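Local coordinates for UPF0098 protein YbcL (Escherichia coli, PDB 1FUX), which is of unknown function but belongs to the phosphatidylethanolamine-binding protein (PEBP) family, and as a periplasmic homodimer may bind a phosphorylated or other anionic ligand, at residues G29-P34 / F101-F106; V50-P55 / W64-V69; Q121-A126 / I152-I157. All blocks are in the same frame, centred on the assembly; numbering follows the deposited sequence.

Contact 1: residues G29-P34 / F101-F106; sequences GGNTSP and FGYAGF
Phe-106 packs its ring against the backbone of Thr-32 and Ser-33, where two irregular loops come together. From the CA of Phe-106 the side chain runs toward 29-34. Its CB lies 4.0 Å from Ser-33 CB, and CG, set opposite the backbone N (chi1 171°), settles under the same methylene. Over the middle of the ring stands Ser-33 CA, 3.7 Å from the ring centroid and only 8° off the normal, a CH-pi contact. CD1 remains beneath Ser-33, whereas CD2 reaches the amide N of that residue. Further out, CE2 meets the carbonyl O of Thr-32 at 3.4 Å, CZ is near both that oxygen and Ser-33 CA, and CE1 nears CD of Pro-34; Asn-31 O lies at the ring edge. In the PEBP fold 29-34 belongs to a short link from strand 27-28 to strand 36-39, and residues 101-106 to the long connection from strand 95-96 to strand 118-127.

A polar cluster joins the same loops beside the ring. The amide of Asn-31 and the ring of Tyr-103 approach from opposite directions with their planes nearly perpendicular, and ND2 gives an almost straight, in-plane hydrogen bond to Tyr-103 OH (3.1 Å, 174° at the hydrogen). That hydroxyl donates in turn to Phe-106 O at 2.7 Å, from above the carbonyl plane. Phe-106 O thus has two donors, the tyrosine hydroxyl and a water that also donates to Asn-31 O. At the other end of the amide, Asn-31 OD1 accepts from Gly-108 N, which fixes the flip of the group, while Ser-33 OG bonds Gly-83 N.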
loop_
_atom_site.group_PDB
_atom_site.type_symbol
_atom_site.label_atom_id
_atom_site.label_comp_id
_atom_site.label_asym_id
_atom_site.label_seq_id
_atom_site.Cartn_x
_atom_site.Cartn_y
_atom_site.Cartn_z
ATOM N N GLY A 29 -22.506 1.244 0.920
ATOM C CA GLY A 29 -22.678 0.831 -0.443
ATOM C C GLY A 29 -22.836 -0.660 -0.642
ATOM O O GLY A 29 -22.729 -1.511 0.254
ATOM N N GLY A 30 -22.990 -1.041 -1.892
ATOM C CA GLY A 30 -23.177 -2.411 -2.329
ATOM C C GLY A 30 -21.878 -3.208 -2.385
ATOM O O GLY A 30 -21.899 -4.433 -2.517
ATOM N N ASN A 31 -20.744 -2.520 -2.339
ATOM C CA ASN A 31 -19.416 -3.137 -2.426
ATOM C C ASN A 31 -19.278 -4.193 -3.500
ATOM O O ASN A 31 -18.814 -5.321 -3.271
ATOM C CB ASN A 31 -19.064 -3.621 -0.995
ATOM C CG ASN A 31 -17.574 -3.808 -0.759
ATOM O OD1 ASN A 31 -16.737 -3.113 -1.341
ATOM N ND2 ASN A 31 -17.155 -4.784 0.038
ATOM N N THR A 32 -19.750 -3.894 -4.729
ATOM C CA THR A 32 -19.702 -4.850 -5.829
ATOM C C THR A 32 -18.787 -4.339 -6.963
ATOM O O THR A 32 -18.956 -3.174 -7.262
ATOM C CB THR A 32 -21.117 -4.973 -6.453
ATOM O OG1 THR A 32 -21.972 -5.560 -5.433
ATOM C CG2 THR A 32 -21.181 -5.925 -7.630
ATOM N N SER A 33 -17.984 -5.217 -7.538
ATOM C CA SER A 33 -17.097 -4.765 -8.615
ATOM C C SER A 33 -17.928 -4.617 -9.884
ATOM O O SER A 33 -18.824 -5.410 -10.114
ATOM C CB SER A 33 -16.028 -5.801 -8.862
ATOM O OG SER A 33 -16.509 -7.111 -9.146
ATOM N N PRO A 34 -17.660 -3.574 -10.653
ATOM C CA PRO A 34 -18.332 -3.443 -11.957
ATOM C C PRO A 34 -17.811 -4.403 -12.998
ATOM O O PRO A 34 -16.667 -4.894 -12.967
ATOM C CB PRO A 34 -17.979 -1.981 -12.282
ATOM C CG PRO A 34 -16.550 -1.897 -11.807
ATOM C CD PRO A 34 -16.627 -2.521 -10.411
ATOM N N PHE A 101 -7.964 -2.430 2.371
ATOM C CA PHE A 101 -8.903 -2.660 3.442
ATOM C C PHE A 101 -8.511 -3.891 4.238
ATOM O O PHE A 101 -9.108 -4.126 5.316
ATOM C CB PHE A 101 -10.330 -2.924 2.914
ATOM C CG PHE A 101 -10.861 -1.757 2.130
ATOM C CD1 PHE A 101 -10.907 -1.792 0.751
ATOM C CD2 PHE A 101 -11.344 -0.637 2.817
ATOM C CE1 PHE A 101 -11.444 -0.692 0.066
ATOM C CE2 PHE A 101 -11.894 0.451 2.148
ATOM C CZ PHE A 101 -11.939 0.405 0.757
ATOM N N GLY A 102 -7.698 -4.782 3.706
ATOM C CA GLY A 102 -7.228 -5.947 4.424
ATOM C C GLY A 102 -7.822 -7.270 3.976
ATOM O O GLY A 102 -7.713 -8.191 4.783
ATOM N N TYR A 103 -8.460 -7.327 2.809
ATOM C CA TYR A 103 -8.975 -8.607 2.329
ATOM C C TYR A 103 -8.704 -8.806 0.842
ATOM O O TYR A 103 -8.469 -7.845 0.101
ATOM C CB TYR A 103 -10.450 -8.852 2.642
ATOM C CG TYR A 103 -11.403 -7.849 2.047
ATOM C CD1 TYR A 103 -11.962 -8.183 0.813
ATOM C CD2 TYR A 103 -11.776 -6.657 2.644
ATOM C CE1 TYR A 103 -12.873 -7.326 0.220
ATOM C CE2 TYR A 103 -12.705 -5.798 2.079
ATOM C CZ TYR A 103 -13.226 -6.163 0.838
ATOM O OH TYR A 103 -14.131 -5.322 0.198
ATOM N N ALA A 104 -8.787 -10.083 0.431
ATOM C CA ALA A 104 -8.570 -10.444 -0.964
ATOM C C ALA A 104 -9.900 -10.407 -1.744
ATOM O O ALA A 104 -10.603 -11.399 -1.822
ATOM C CB ALA A 104 -7.982 -11.857 -0.974
ATOM N N GLY A 105 -10.192 -9.282 -2.351
ATOM C CA GLY A 105 -11.504 -9.108 -3.021
ATOM C C GLY A 105 -11.605 -7.622 -3.307
ATOM O O GLY A 105 -10.679 -6.822 -2.995
ATOM N N PHE A 106 -12.612 -7.233 -4.046
ATOM C CA PHE A 106 -12.869 -5.846 -4.391
ATOM C C PHE A 106 -13.444 -5.131 -3.193
ATOM O O PHE A 106 -14.321 -5.605 -2.499
ATOM C CB PHE A 106 -13.982 -5.766 -5.476
ATOM C CG PHE A 106 -14.475 -4.371 -5.754
ATOM C CD1 PHE A 106 -13.714 -3.549 -6.620
ATOM C CD2 PHE A 106 -15.650 -3.892 -5.203
ATOM C CE1 PHE A 106 -14.174 -2.279 -6.948
ATOM C CE2 PHE A 106 -16.098 -2.634 -5.521
ATOM C CZ PHE A 106 -15.366 -1.828 -6.399
HETATM O O HOH W 1 -16.577 -7.113 -3.131
#

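Contact 2: residues V50-P55 / W64-V69; sequences VTVYDP and WHWTVV
Tyr-53 CG lies opposite its backbone N (chi1 -175°), while Trp-64 CG is turned opposite its own carbonyl carbon (chi1 -71°), and these settings bring the tyrosine edge over the indole face. Tyr-53 CD1 sits above the middle of the indole, 3.6 Å from Trp-64 CD2, in an edge-to-face pair with planes 56° apart. Thr-51 CB touches the indole edge at CZ3, and Thr-51 CG2 meets the methyl of Thr-67. Beyond the pair, Tyr-53 OH bonds Ser-61 O, whereas Trp-64 NE1 reaches Ser-61 OG of the second subunit, placing this face at the dimer contact.

The strands are adjacent arms of an antiparallel hairpin in the large sheet of the PEBP fold. Val-50 pairs with Val-68 through two backbone hydrogen bonds, and Val-52 N bonds Trp-66 O. A classic beta bulge follows: Val-52 O accepts from His-65 N at 2.7 Å and weakly from Trp-66 N at 3.4 Å, so one carbonyl serves two successive amides and the register slips by one residue.

On the Val-50 and Val-52 face, Val-52 CG2 abuts the edge of the Trp-66 indole at CE3 (3.6 Å). Val-50 CG1 comes to CZ3, and Val-68 CG2 covers one face toward its rim. Trp-66 NE1 donates to Gln-96 OE1.

At the bulge, Val-52 CG1 packs on His-65 CB at 3.5 Å, and Asp-54 CB lies at the imidazole edge. A water links Asp-54 OD2 to His-65 NE2, lying 2.8 Å from NE2. Asp-54 OD2 also bonds His-118 ND1 and OD1 bonds Asp-56 N, while His-65 ND1 pairs with Gly-107 O, a cluster of aspartate and histidines consistent with the conserved anion-binding pocket of PEBP relatives.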
loop_
_atom_site.group_PDB
_atom_site.type_symbol
_atom_site.label_atom_id
_atom_site.label_comp_id
_atom_site.label_asym_id
_atom_site.label_seq_id
_atom_site.Cartn_x
_atom_site.Cartn_y
_atom_site.Cartn_z
ATOM N N VAL A 50 -6.429 -7.216 -13.341
ATOM C CA VAL A 50 -7.218 -5.995 -13.209
ATOM C C VAL A 50 -6.802 -5.344 -11.858
ATOM O O VAL A 50 -6.716 -6.104 -10.898
ATOM C CB VAL A 50 -8.743 -6.221 -13.210
ATOM C CG1 VAL A 50 -9.539 -4.957 -12.868
ATOM C CG2 VAL A 50 -9.121 -6.637 -14.647
ATOM N N THR A 51 -6.586 -4.039 -11.839
ATOM C CA THR A 51 -6.269 -3.390 -10.562
ATOM C C THR A 51 -7.196 -2.205 -10.436
ATOM O O THR A 51 -7.643 -1.592 -11.411
ATOM C CB THR A 51 -4.804 -2.891 -10.400
ATOM O OG1 THR A 51 -4.431 -2.031 -11.484
ATOM C CG2 THR A 51 -3.828 -4.067 -10.289
ATOM N N VAL A 52 -7.460 -1.750 -9.170
ATOM C CA VAL A 52 -8.300 -0.606 -8.918
ATOM C C VAL A 52 -7.521 0.190 -7.848
ATOM O O VAL A 52 -7.201 -0.363 -6.777
ATOM C CB VAL A 52 -9.712 -0.910 -8.399
ATOM C CG1 VAL A 52 -10.478 0.377 -8.136
ATOM C CG2 VAL A 52 -10.421 -1.844 -9.405
ATOM N N TYR A 53 -7.205 1.419 -8.201
ATOM C CA TYR A 53 -6.335 2.241 -7.352
ATOM C C TYR A 53 -6.801 3.677 -7.261
ATOM O O TYR A 53 -7.274 4.205 -8.273
ATOM C CB TYR A 53 -4.926 2.235 -7.957
ATOM C CG TYR A 53 -3.873 2.966 -7.101
ATOM C CD1 TYR A 53 -3.314 2.356 -5.984
ATOM C CD2 TYR A 53 -3.432 4.184 -7.497
ATOM C CE1 TYR A 53 -2.353 3.062 -5.240
ATOM C CE2 TYR A 53 -2.430 4.891 -6.808
ATOM C CZ TYR A 53 -1.939 4.302 -5.666
ATOM O OH TYR A 53 -0.923 4.983 -4.964
ATOM N N ASP A 54 -6.740 4.242 -6.055
ATOM C CA ASP A 54 -7.089 5.656 -5.872
ATOM C C ASP A 54 -5.837 6.387 -5.405
ATOM O O ASP A 54 -5.445 6.308 -4.255
ATOM C CB ASP A 54 -8.171 5.714 -4.772
ATOM C CG ASP A 54 -8.510 7.134 -4.374
ATOM O OD1 ASP A 54 -8.106 8.104 -5.047
ATOM O OD2 ASP A 54 -9.187 7.283 -3.315
ATOM N N PRO A 55 -5.276 7.237 -6.280
ATOM C CA PRO A 55 -4.108 8.017 -5.938
ATOM C C PRO A 55 -4.429 9.171 -4.997
ATOM O O PRO A 55 -3.477 9.673 -4.395
ATOM C CB PRO A 55 -3.649 8.497 -7.298
ATOM C CG PRO A 55 -4.873 8.581 -8.155
ATOM C CD PRO A 55 -5.762 7.416 -7.683
ATOM N N TRP A 64 -5.142 0.760 -2.580
ATOM C CA TRP A 64 -5.425 -0.356 -3.513
ATOM C C TRP A 64 -6.814 -0.888 -3.216
ATOM O O TRP A 64 -7.081 -1.388 -2.136
ATOM C CB TRP A 64 -4.406 -1.479 -3.309
ATOM C CG TRP A 64 -3.029 -1.126 -3.791
ATOM C CD1 TRP A 64 -1.916 -0.789 -3.064
ATOM C CD2 TRP A 64 -2.620 -1.104 -5.174
ATOM N NE1 TRP A 64 -0.869 -0.545 -3.920
ATOM C CE2 TRP A 64 -1.261 -0.748 -5.213
ATOM C CE3 TRP A 64 -3.288 -1.340 -6.387
ATOM C CZ2 TRP A 64 -0.544 -0.604 -6.401
ATOM C CZ3 TRP A 64 -2.558 -1.233 -7.564
ATOM C CH2 TRP A 64 -1.205 -0.876 -7.591
ATOM N N HIS A 65 -7.776 -0.778 -4.126
ATOM C CA HIS A 65 -9.140 -1.249 -3.902
ATOM C C HIS A 65 -9.348 -2.670 -4.399
ATOM O O HIS A 65 -10.264 -3.371 -3.925
ATOM C CB HIS A 65 -10.078 -0.295 -4.702
ATOM C CG HIS A 65 -10.289 0.991 -3.939
ATOM N ND1 HIS A 65 -11.325 1.209 -3.059
ATOM C CD2 HIS A 65 -9.570 2.143 -3.973
ATOM C CE1 HIS A 65 -11.226 2.443 -2.554
ATOM N NE2 HIS A 65 -10.131 3.034 -3.095
ATOM N N TRP A 66 -8.556 -3.113 -5.372
ATOM C CA TRP A 66 -8.739 -4.500 -5.850
ATOM C C TRP A 66 -7.537 -4.952 -6.642
ATOM O O TRP A 66 -6.999 -4.121 -7.400
ATOM C CB TRP A 66 -9.916 -4.448 -6.867
ATOM C CG TRP A 66 -10.458 -5.802 -7.256
ATOM C CD1 TRP A 66 -10.378 -6.986 -6.567
ATOM C CD2 TRP A 66 -11.312 -6.045 -8.398
ATOM N NE1 TRP A 66 -11.117 -7.948 -7.239
ATOM C CE2 TRP A 66 -11.677 -7.389 -8.362
ATOM C CE3 TRP A 66 -11.756 -5.239 -9.449
ATOM C CZ2 TRP A 66 -12.466 -8.017 -9.359
ATOM C CZ3 TRP A 66 -12.577 -5.834 -10.439
ATOM C CH2 TRP A 66 -12.933 -7.214 -10.379
ATOM N N THR A 67 -7.134 -6.204 -6.600
ATOM C CA THR A 67 -6.117 -6.704 -7.517
ATOM C C THR A 67 -6.623 -8.113 -7.900
ATOM O O THR A 67 -6.895 -8.905 -6.995
ATOM C CB THR A 67 -4.667 -6.841 -6.975
ATOM O OG1 THR A 67 -4.649 -7.749 -5.877
ATOM C CG2 THR A 67 -4.113 -5.503 -6.492
ATOM N N VAL A 68 -6.611 -8.413 -9.191
ATOM C CA VAL A 68 -6.976 -9.753 -9.636
ATOM C C VAL A 68 -5.931 -10.125 -10.726
ATOM O O VAL A 68 -5.757 -9.277 -11.589
ATOM C CB VAL A 68 -8.246 -9.879 -10.510
ATOM C CG1 VAL A 68 -8.595 -11.367 -10.713
ATOM C CG2 VAL A 68 -9.392 -9.112 -9.966
ATOM N N VAL A 69 -5.312 -11.280 -10.587
ATOM C CA VAL A 69 -4.300 -11.586 -11.605
ATOM C C VAL A 69 -4.557 -13.015 -12.063
ATOM O O VAL A 69 -5.431 -13.718 -11.527
ATOM C CB VAL A 69 -2.858 -11.437 -11.120
ATOM C CG1 VAL A 69 -2.544 -10.039 -10.547
ATOM C CG2 VAL A 69 -2.523 -12.440 -10.032
HETATM O O HOH W 2 -9.570 5.224 -1.467
#

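Contact 3: residues Q121-A126 / I152-I157; sequences QFKVWA and IATAEI
The indole of Trp-125 carries two aliphatic groups on one face, both displaced toward its rim: the CG2 methyl of Thr-154, 3.6 Å from Trp-125 CE3, and CE of Lys-123. At the edge of the Phe-122 ring lies Ile-157 O. The extended Lys-123 chain also brings CE to within 3.6 Å of Thr-154 OG1, and a water bridges Lys-123 NZ and Glu-156 OE2, which at 4.9 Å from each other are too far apart for direct contact. With the long chain of Lys-123 cut back to an alanine, part of the indole face is likely to be uncovered and the Glu-156 carboxylate left without its water-bridged positive partner.

In the backbone, paired bonds join Phe-122 with Ile-157 and Val-124 with Ala-155. At the far end Ala-126 N bonds Ala-153 O, while Ala-126 O takes Ile-152 N at 2.8 Å and, weakly, Ala-153 N, a classic beta bulge where the strand bends at Ile-152.

Strand 151-161 is an edge strand of the five-stranded antiparallel sheet within this chain, and 118-127 separates it from 47-54, where Thr-51 OG1 bonds Trp-125 NE1. Leu-147 and Asn-148 of helix 140-148 touch Trp-125, whereas Val-5 of strand 4-6 touches Val-124, Ala-155 and Ile-157.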
loop_
_atom_site.group_PDB
_atom_site.type_symbol
_atom_site.label_atom_id
_atom_site.label_comp_id
_atom_site.label_asym_id
_atom_site.label_seq_id
_atom_site.Cartn_x
_atom_site.Cartn_y
_atom_site.Cartn_z
ATOM N N GLN A 121 -8.943 4.574 -10.468
ATOM C CA GLN A 121 -8.419 4.031 -11.730
ATOM C C GLN A 121 -8.672 2.542 -11.795
ATOM O O GLN A 121 -8.084 1.724 -11.071
ATOM C CB GLN A 121 -6.920 4.318 -11.893
ATOM C CG GLN A 121 -6.458 5.715 -11.577
ATOM C CD GLN A 121 -5.036 6.095 -11.302
ATOM O OE1 GLN A 121 -4.590 7.230 -11.611
ATOM N NE2 GLN A 121 -4.144 5.321 -10.712
ATOM N N PHE A 122 -9.572 2.152 -12.715
ATOM C CA PHE A 122 -9.898 0.751 -12.973
ATOM C C PHE A 122 -9.052 0.417 -14.203
ATOM O O PHE A 122 -9.325 0.926 -15.301
ATOM C CB PHE A 122 -11.378 0.508 -13.302
ATOM C CG PHE A 122 -12.292 0.557 -12.104
ATOM C CD1 PHE A 122 -12.560 1.759 -11.442
ATOM C CD2 PHE A 122 -12.862 -0.623 -11.678
ATOM C CE1 PHE A 122 -13.404 1.738 -10.328
ATOM C CE2 PHE A 122 -13.702 -0.649 -10.568
ATOM C CZ PHE A 122 -13.971 0.555 -9.929
ATOM N N LYS A 123 -8.077 -0.453 -14.017
ATOM C CA LYS A 123 -7.121 -0.721 -15.077
ATOM C C LYS A 123 -6.960 -2.186 -15.404
ATOM O O LYS A 123 -6.834 -3.065 -14.554
ATOM C CB LYS A 123 -5.779 -0.152 -14.532
ATOM C CG LYS A 123 -4.537 -0.337 -15.427
ATOM C CD LYS A 123 -3.576 0.752 -14.901
ATOM C CE LYS A 123 -2.160 0.624 -15.407
ATOM N NZ LYS A 123 -1.268 1.567 -14.632
ATOM N N VAL A 124 -7.038 -2.521 -16.723
ATOM C CA VAL A 124 -6.799 -3.878 -17.130
ATOM C C VAL A 124 -5.406 -3.987 -17.749
ATOM O O VAL A 124 -5.009 -3.102 -18.515
ATOM C CB VAL A 124 -7.844 -4.323 -18.223
ATOM C CG1 VAL A 124 -7.608 -5.805 -18.429
ATOM C CG2 VAL A 124 -9.230 -4.010 -17.679
ATOM N N TRP A 125 -4.670 -5.019 -17.456
ATOM C CA TRP A 125 -3.327 -5.296 -17.880
ATOM C C TRP A 125 -3.233 -6.556 -18.742
ATOM O O TRP A 125 -3.737 -7.598 -18.329
ATOM C CB TRP A 125 -2.368 -5.584 -16.703
ATOM C CG TRP A 125 -2.415 -4.557 -15.612
ATOM C CD1 TRP A 125 -3.489 -4.234 -14.821
ATOM C CD2 TRP A 125 -1.322 -3.751 -15.135
ATOM N NE1 TRP A 125 -3.161 -3.238 -13.915
ATOM C CE2 TRP A 125 -1.822 -2.970 -14.065
ATOM C CE3 TRP A 125 0.019 -3.657 -15.520
ATOM C CZ2 TRP A 125 -0.995 -2.084 -13.378
ATOM C CZ3 TRP A 125 0.822 -2.757 -14.841
ATOM C CH2 TRP A 125 0.312 -2.010 -13.788
ATOM N N ALA A 126 -2.530 -6.444 -19.853
ATOM C CA ALA A 126 -2.210 -7.553 -20.740
ATOM C C ALA A 126 -0.764 -7.927 -20.395
ATOM O O ALA A 126 0.128 -7.065 -20.513
ATOM C CB ALA A 126 -2.251 -7.232 -22.222
ATOM N N ILE A 152 2.497 -5.696 -21.072
ATOM C CA ILE A 152 2.586 -5.518 -22.517
ATOM C C ILE A 152 1.847 -4.217 -22.788
ATOM O O ILE A 152 2.325 -3.288 -23.419
ATOM C CB ILE A 152 1.949 -6.666 -23.332
ATOM C CG1 ILE A 152 2.622 -7.971 -23.006
ATOM C CG2 ILE A 152 1.996 -6.340 -24.826
ATOM C CD1 ILE A 152 2.320 -9.148 -23.921
ATOM N N ALA A 153 0.590 -4.129 -22.297
ATOM C CA ALA A 153 -0.233 -2.965 -22.494
ATOM C C ALA A 153 -1.279 -2.788 -21.396
ATOM O O ALA A 153 -1.543 -3.763 -20.673
ATOM C CB ALA A 153 -1.004 -3.065 -23.823
ATOM N N THR A 154 -1.850 -1.604 -21.236
ATOM C CA THR A 154 -2.906 -1.422 -20.242
ATOM C C THR A 154 -3.987 -0.520 -20.818
ATOM O O THR A 154 -3.820 0.315 -21.742
ATOM C CB THR A 154 -2.428 -0.882 -18.864
ATOM O OG1 THR A 154 -1.997 0.470 -19.042
ATOM C CG2 THR A 154 -1.315 -1.726 -18.251
ATOM N N ALA A 155 -5.220 -0.657 -20.285
ATOM C CA ALA A 155 -6.311 0.205 -20.625
ATOM C C ALA A 155 -7.069 0.528 -19.317
ATOM O O ALA A 155 -7.154 -0.369 -18.473
ATOM C CB ALA A 155 -7.310 -0.432 -21.591
ATOM N N GLU A 156 -7.623 1.695 -19.222
ATOM C CA GLU A 156 -8.287 2.007 -17.945
ATOM C C GLU A 156 -9.500 2.888 -18.079
ATOM O O GLU A 156 -9.745 3.591 -19.073
ATOM C CB GLU A 156 -7.186 2.624 -17.050
ATOM C CG GLU A 156 -6.806 4.022 -17.440
ATOM C CD GLU A 156 -5.489 4.508 -16.865
ATOM O OE1 GLU A 156 -5.488 5.350 -15.946
ATOM O OE2 GLU A 156 -4.435 4.050 -17.363
ATOM N N ILE A 157 -10.397 2.769 -17.091
ATOM C CA ILE A 157 -11.557 3.631 -16.945
ATOM C C ILE A 157 -11.443 4.341 -15.594
ATOM O O ILE A 157 -11.114 3.646 -14.639
ATOM C CB ILE A 157 -12.912 2.878 -16.912
ATOM C CG1 ILE A 157 -12.896 1.964 -18.154
ATOM C CG2 ILE A 157 -14.061 3.868 -16.941
ATOM C CD1 ILE A 157 -13.856 0.799 -18.056
HETATM O O HOH W 3 -1.975 3.967 -15.986
#

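Contacts 2 and 3 belong to one five-stranded antiparallel sheet and have centres about 10 Å apart; strands 47-54 and 118-127 lie side by side between them, so the four segments form a continuous run of strands. Contact 1 is made by loops beside that sheet, its centre about 10 Å from that of contact 2 and about 19 Å from that of contact 3. Along the chain, contact 2 is nested within the loop closed by contact 1, and contact 3 follows both. Phe-106 and Ser-33 pack on Trp-66, while Phe-106 and Pro-34 reach Phe-122, tying the loops to the strands flanking the central one. The loops of contact 1 are thus packed against the same sheet that contacts 2 and 3 build.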